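Probable fumarate reductase Ifc3 (Shewanella frigidimarina, PDB 1QO8) catalyses the essentially one-way reduction of fumarate to succinate in vitro, using one FAD and four covalently bound c-type haems in each subunit of a homodimer. Local coordinates at residues A136-K141 against D254-A259; A153-S156 against S160-S163. One frame throughout, in Å; residues are numbered along the deposited sequence.

Interaction 1: A136-K141 against D254-A259; sequences ASLAAK and DTLRKA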
loop_
_atom_site.group_PDB
_atom_site.type_symbol
_atom_site.label_atom_id
_atom_site.label_comp_id
_atom_site.label_asym_id
_atom_site.label_seq_id
_atom_site.Cartn_x
_atom_site.Cartn_y
_atom_site.Cartn_z
ATOM N N ALA A 136 -19.411 18.125 5.710
ATOM C CA ALA A 136 -18.519 19.080 5.082
ATOM C C ALA A 136 -19.349 20.140 4.320
ATOM O O ALA A 136 -19.095 21.336 4.455
ATOM C CB ALA A 136 -17.508 18.328 4.160
ATOM N N SER A 137 -20.282 19.780 3.460
ATOM C CA SER A 137 -21.187 20.720 2.814
ATOM C C SER A 137 -21.882 21.737 3.705
ATOM O O SER A 137 -21.925 22.931 3.332
ATOM C CB SER A 137 -22.315 19.989 2.074
ATOM O OG SER A 137 -21.620 19.169 1.133
ATOM N N LEU A 138 -22.494 21.307 4.785
ATOM C CA LEU A 138 -23.212 22.185 5.700
ATOM C C LEU A 138 -22.233 23.108 6.407
ATOM O O LEU A 138 -22.557 24.306 6.656
ATOM C CB LEU A 138 -24.062 21.428 6.730
ATOM C CG LEU A 138 -25.318 20.720 6.212
ATOM C CD1 LEU A 138 -25.669 19.443 6.990
ATOM C CD2 LEU A 138 -26.521 21.669 6.170
ATOM N N ALA A 139 -21.054 22.618 6.828
ATOM C CA ALA A 139 -20.082 23.524 7.437
ATOM C C ALA A 139 -19.497 24.496 6.399
ATOM O O ALA A 139 -19.021 25.596 6.747
ATOM C CB ALA A 139 -18.938 22.769 8.098
ATOM N N ALA A 140 -19.419 24.071 5.136
ATOM C CA ALA A 140 -18.818 25.025 4.179
ATOM C C ALA A 140 -19.850 26.142 3.914
ATOM O O ALA A 140 -19.428 27.297 3.798
ATOM C CB ALA A 140 -18.273 24.379 2.943
ATOM N N LYS A 141 -21.127 25.795 3.831
ATOM C CA LYS A 141 -22.213 26.744 3.624
ATOM C C LYS A 141 -22.360 27.655 4.843
ATOM O O LYS A 141 -22.400 28.877 4.676
ATOM C CB LYS A 141 -23.524 26.029 3.370
ATOM C CG LYS A 141 -24.678 26.673 2.633
ATOM C CD LYS A 141 -24.315 26.919 1.190
ATOM C CE LYS A 141 -25.254 26.396 0.134
ATOM N NZ LYS A 141 -26.592 27.069 0.106
ATOM N N ASP A 254 -30.875 10.655 7.148
ATOM C CA ASP A 254 -32.183 11.344 6.981
ATOM C C ASP A 254 -32.039 12.775 7.488
ATOM O O ASP A 254 -32.455 13.750 6.820
ATOM C CB ASP A 254 -33.375 10.634 7.608
ATOM C CG ASP A 254 -33.774 9.371 6.855
ATOM O OD1 ASP A 254 -33.286 8.958 5.768
ATOM O OD2 ASP A 254 -34.675 8.602 7.290
ATOM N N THR A 255 -31.382 12.997 8.625
ATOM C CA THR A 255 -31.286 14.311 9.216
ATOM C C THR A 255 -30.406 15.251 8.372
ATOM O O THR A 255 -30.716 16.412 8.211
ATOM C CB THR A 255 -30.679 14.250 10.621
ATOM O OG1 THR A 255 -31.522 13.386 11.359
ATOM C CG2 THR A 255 -30.663 15.606 11.272
ATOM N N LEU A 256 -29.282 14.747 7.850
ATOM C CA LEU A 256 -28.367 15.521 7.047
ATOM C C LEU A 256 -28.984 15.775 5.662
ATOM O O LEU A 256 -28.814 16.892 5.216
ATOM C CB LEU A 256 -26.990 14.822 6.935
ATOM C CG LEU A 256 -26.241 14.649 8.239
ATOM C CD1 LEU A 256 -25.213 13.493 8.121
ATOM C CD2 LEU A 256 -25.568 15.949 8.752
ATOM N N ARG A 257 -29.717 14.854 5.036
ATOM C CA ARG A 257 -30.391 15.125 3.808
ATOM C C ARG A 257 -31.388 16.307 3.944
ATOM O O ARG A 257 -31.462 17.160 3.036
ATOM C CB ARG A 257 -31.234 13.973 3.246
ATOM C CG ARG A 257 -30.435 12.767 2.803
ATOM C CD ARG A 257 -31.357 11.582 2.539
ATOM N NE ARG A 257 -30.651 10.555 1.777
ATOM C CZ ARG A 257 -31.259 9.411 1.532
ATOM N NH1 ARG A 257 -32.475 9.166 2.055
ATOM N NH2 ARG A 257 -30.685 8.452 0.846
ATOM N N LYS A 258 -32.234 16.236 4.976
ATOM C CA LYS A 258 -33.169 17.326 5.195
ATOM C C LYS A 258 -32.435 18.625 5.514
ATOM O O LYS A 258 -32.761 19.618 4.850
ATOM C CB LYS A 258 -34.209 17.109 6.313
ATOM C CG LYS A 258 -35.009 15.851 5.932
ATOM C CD LYS A 258 -36.465 16.018 6.299
ATOM C CE LYS A 258 -37.371 15.012 5.559
ATOM N NZ LYS A 258 -38.784 15.453 5.951
ATOM N N ALA A 259 -31.452 18.641 6.381
ATOM C CA ALA A 259 -30.731 19.901 6.577
ATOM C C ALA A 259 -29.986 20.367 5.333
ATOM O O ALA A 259 -29.976 21.607 5.171
ATOM C CB ALA A 259 -29.817 19.868 7.782
#

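Interaction 2: A153-S156 against S160-S163; sequences APFS and SMIS. With FAD (flavin-adenine dinucleotide), chain G.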
loop_
_atom_site.group_PDB
_atom_site.type_symbol
_atom_site.label_atom_id
_atom_site.label_comp_id
_atom_site.label_asym_id
_atom_site.label_seq_id
_atom_site.Cartn_x
_atom_site.Cartn_y
_atom_site.Cartn_z
ATOM N N ALA A 153 -23.828 7.916 -6.841
ATOM C CA ALA A 153 -24.869 6.879 -6.720
ATOM C C ALA A 153 -26.261 7.481 -7.043
ATOM O O ALA A 153 -26.422 8.713 -7.030
ATOM C CB ALA A 153 -24.883 6.397 -5.255
ATOM N N PRO A 154 -27.242 6.616 -7.153
ATOM C CA PRO A 154 -28.631 6.924 -7.422
ATOM C C PRO A 154 -29.317 7.799 -6.360
ATOM O O PRO A 154 -30.274 8.523 -6.494
ATOM C CB PRO A 154 -29.309 5.564 -7.471
ATOM C CG PRO A 154 -28.255 4.524 -7.552
ATOM C CD PRO A 154 -26.910 5.169 -7.469
ATOM N N PHE A 155 -28.798 7.694 -5.127
ATOM C CA PHE A 155 -29.426 8.321 -3.986
ATOM C C PHE A 155 -28.200 8.543 -3.128
ATOM O O PHE A 155 -27.189 7.895 -3.162
ATOM C CB PHE A 155 -30.449 7.617 -3.134
ATOM C CG PHE A 155 -30.244 6.150 -2.939
ATOM C CD1 PHE A 155 -30.663 5.258 -3.913
ATOM C CD2 PHE A 155 -29.585 5.678 -1.820
ATOM C CE1 PHE A 155 -30.530 3.903 -3.788
ATOM C CE2 PHE A 155 -29.420 4.288 -1.673
ATOM C CZ PHE A 155 -29.909 3.431 -2.631
ATOM N N SER A 156 -28.314 9.466 -2.210
ATOM C CA SER A 156 -27.217 9.625 -1.320
ATOM C C SER A 156 -27.273 8.794 -0.003
ATOM O O SER A 156 -28.278 8.136 0.301
ATOM C CB SER A 156 -27.146 11.053 -0.897
ATOM O OG SER A 156 -28.321 11.310 -0.140
ATOM N N SER A 160 -22.735 5.128 5.372
ATOM C CA SER A 160 -23.207 5.833 6.515
ATOM C C SER A 160 -24.688 5.552 6.792
ATOM O O SER A 160 -24.982 5.278 7.963
ATOM C CB SER A 160 -23.123 7.380 6.436
ATOM O OG SER A 160 -21.748 7.760 6.289
ATOM N N MET A 161 -25.521 5.358 5.769
ATOM C CA MET A 161 -26.942 5.259 5.948
ATOM C C MET A 161 -27.341 3.864 6.376
ATOM O O MET A 161 -28.508 3.602 6.621
ATOM C CB MET A 161 -27.640 5.605 4.579
ATOM C CG MET A 161 -27.528 4.544 3.532
ATOM S SD MET A 161 -27.871 4.958 1.821
ATOM C CE MET A 161 -29.682 5.262 1.949
ATOM N N ILE A 162 -26.424 2.875 6.268
ATOM C CA ILE A 162 -26.787 1.521 6.691
ATOM C C ILE A 162 -26.126 1.186 8.009
ATOM O O ILE A 162 -26.094 0.028 8.343
ATOM C CB ILE A 162 -26.457 0.436 5.677
ATOM C CG1 ILE A 162 -24.955 0.537 5.344
ATOM C CG2 ILE A 162 -27.423 0.577 4.474
ATOM C CD1 ILE A 162 -24.596 -0.595 4.377
ATOM N N SER A 163 -25.498 2.172 8.593
ATOM C CA SER A 163 -24.839 2.104 9.884
ATOM C C SER A 163 -25.923 1.964 10.981
ATOM O O SER A 163 -27.004 2.480 11.024
ATOM C CB SER A 163 -23.886 3.244 10.174
ATOM O OG SER A 163 -24.514 4.438 10.532
HETATM P PA FAD G . -19.823 6.867 2.962
HETATM O O1A FAD G . -20.995 6.986 3.887
HETATM O O2A FAD G . -19.567 5.708 2.308
HETATM O O5B FAD G . -20.306 7.731 1.742
HETATM C C5B FAD G . -19.419 8.098 0.607
HETATM C C4B FAD G . -20.334 8.769 -0.535
HETATM O O4B FAD G . -19.337 9.099 -1.621
HETATM C C3B FAD G . -21.259 7.708 -1.217
HETATM O O3B FAD G . -22.604 7.881 -1.190
HETATM C C2B FAD G . -20.525 7.329 -2.555
HETATM O O2B FAD G . -21.400 6.956 -3.649
HETATM C C1B FAD G . -19.955 8.656 -2.894
HETATM N N9A FAD G . -18.794 8.574 -3.790
HETATM C C8A FAD G . -17.798 7.631 -3.818
HETATM N N7A FAD G . -16.985 7.798 -4.824
HETATM C C5A FAD G . -17.454 8.915 -5.509
HETATM C C6A FAD G . -17.051 9.564 -6.753
HETATM N N6A FAD G . -16.034 9.187 -7.478
HETATM N N1A FAD G . -17.779 10.664 -7.071
HETATM C C2A FAD G . -18.909 11.054 -6.389
HETATM N N3A FAD G . -19.361 10.497 -5.243
HETATM C C4A FAD G . -18.601 9.426 -4.889
HETATM N N1 FAD G . -19.181 2.879 12.113
HETATM C C2 FAD G . -19.477 3.393 13.276
HETATM O O2 FAD G . -18.832 4.150 13.925
HETATM N N3 FAD G . -20.696 3.094 13.957
HETATM C C4 FAD G . -21.554 2.226 13.289
HETATM O O4 FAD G . -22.574 1.890 13.821
HETATM C C4X FAD G . -21.166 1.617 12.019
HETATM N N5 FAD G . -21.976 0.731 11.421
HETATM C C5X FAD G . -21.670 0.219 10.205
HETATM C C6 FAD G . -22.569 -0.689 9.629
HETATM C C7 FAD G . -22.291 -1.221 8.393
HETATM C C7M FAD G . -23.198 -2.193 7.710
HETATM C C8 FAD G . -21.096 -0.789 7.712
HETATM C C8M FAD G . -20.818 -1.306 6.334
HETATM C C9 FAD G . -20.231 0.123 8.260
HETATM C C9A FAD G . -20.479 0.654 9.504
HETATM N N10 FAD G . -19.650 1.569 10.183
HETATM C C10 FAD G . -19.950 2.052 11.398
HETATM C "C1'" FAD G . -18.623 2.345 9.417
HETATM C "C2'" FAD G . -19.163 3.784 9.118
HETATM O "O2'" FAD G . -20.562 3.498 8.782
HETATM C "C3'" FAD G . -18.523 4.187 7.766
HETATM O "O3'" FAD G . -17.093 4.198 7.865
HETATM C "C4'" FAD G . -18.748 5.729 7.613
HETATM O "O4'" FAD G . -20.194 5.850 7.454
HETATM C "C5'" FAD G . -18.090 6.122 6.242
HETATM O "O5'" FAD G . -18.697 7.534 5.959
HETATM P P FAD G . -18.233 8.402 4.774
HETATM O O1P FAD G . -19.034 9.677 4.909
HETATM O O2P FAD G . -16.844 8.405 4.888
HETATM O O3P FAD G . -18.524 7.575 3.620
#

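Interaction 1: A136-K141 against D254-A259
Leu138 meets Leu256 and Ala259 in a small apolar helix-to-helix contact inside the FAD-binding domain, where helix 131-143 lies against helix 248-262. The evidence that it is narrow is plain: the two segments bury only 129 Å² between them, and three residues account for all of it. Leu138 supplies more than half, with its side chain leaving the backbone toward the second helix and its two methyl branches spread over different targets. Leu138 CD1 reaches the methyl CD2 of Leu256, 3.9 Å away, and the two leucines cross obliquely. Leu138 CD2 goes to Ala259 instead, lying 4.1 Å from its CB and 3.6 Å from its backbone O, a van der Waals approach to the carbonyl with no polar bond involved. Leu138 CG stands beside the backbone N and opposite the carbonyl carbon (chi1 -71°), which carries the fork out from the helix to straddle these two partners. The CA atoms of Leu138 and Ala259, the nearest pair across the contact, are 7.9 Å apart, consistent with the small alanine letting this turn of helix 248-262 approach Leu138.

Leu256 also packs on Ser131, Phe134 and Asn135, so that its side chain lies along the earlier turns of helix 131-143, about 8 Å from the bound FAD. Further on, Lys141 NZ is hydrogen-bonded to Gln263 O, a polar tie just past helix 248-262. On the sheet side of helix 131-143, Ser137 and Ala140 rest on strands 124-127 and 147-150 of the parallel five-stranded sheet. Helix 131-143 connects these two adjacent parallel strands, making it the crossover of a Rossmann-type beta-alpha-beta unit, with helix 248-262 packed against Leu138.

Interaction 2: A153-S156 against S160-S163
The Phe155 ring has the sulfur of Met161 at its edge: Met161 SD is 5.1 Å from the ring centroid and 87° off the ring normal, practically in the ring plane. This is a Met-aromatic contact, and the two side chains cross at about a right angle. The methyl Met161 CE approaches obliquely, 3.8 Å from Phe155 CE2. Tyr78 adds an edge-to-face ring contact with Phe155. A bend at the end of the methionine chain (chi3 -68°) brings Met161 CE back to the phenylalanine while Met161 SD also lies 3.5 Å from Ser156 O. With an alanine at Phe155, the Met161 thioether is likely to lose the ring edge it lies against, and its methyl would have more room to turn.

One residue before Met161, Ser160 faces the cofactor. Ser160 N donates to FAD O1A at 2.9 Å with an N-H...O angle of 158°, and Ser160 OG donates to the same phosphate oxygen, FAD O1A, at 2.6 Å. Ser160 OG in turn accepts from FAD O4' at 2.7 Å, bridging phosphate and ribityl chain, and is also bonded to Ser131 N. Ser160 O takes both the backbone N and the OG of Ser163, the latter at 2.7 Å in the carbonyl plane, and both bonds close the short 3-10 turn. Ser163 CB then lies 3.4 Å from FAD N5 of the flavin. The arrangement belongs to the FAD site of a Rossmann-type flavoprotein: the loop after strand 147-150 follows the dinucleotide from adenosine ribose to isoalloxazine, with a haem touching Ile162.

Overall arrangement
From the N terminus, the chain first passes the haem-bearing region and then enters the FAD-binding domain through strand 124-127 and helix 131-143, which carries the first half of interaction 1. Strand 147-150 follows, and the loop beyond it folds on itself in interaction 2, closing a short turn with three residues between its segments. Helix 248-262 closes interaction 1 across 112 intervening residues, so interaction 2 is nested within that larger loop. The two centres are 14 Å apart, joined by Arg257: Arg257 NH2 is 2.5 Å from Ser156 O, a probable hydrogen bond. Helix 248-262 thus links the Rossmann-type core with the cofactor-binding loop.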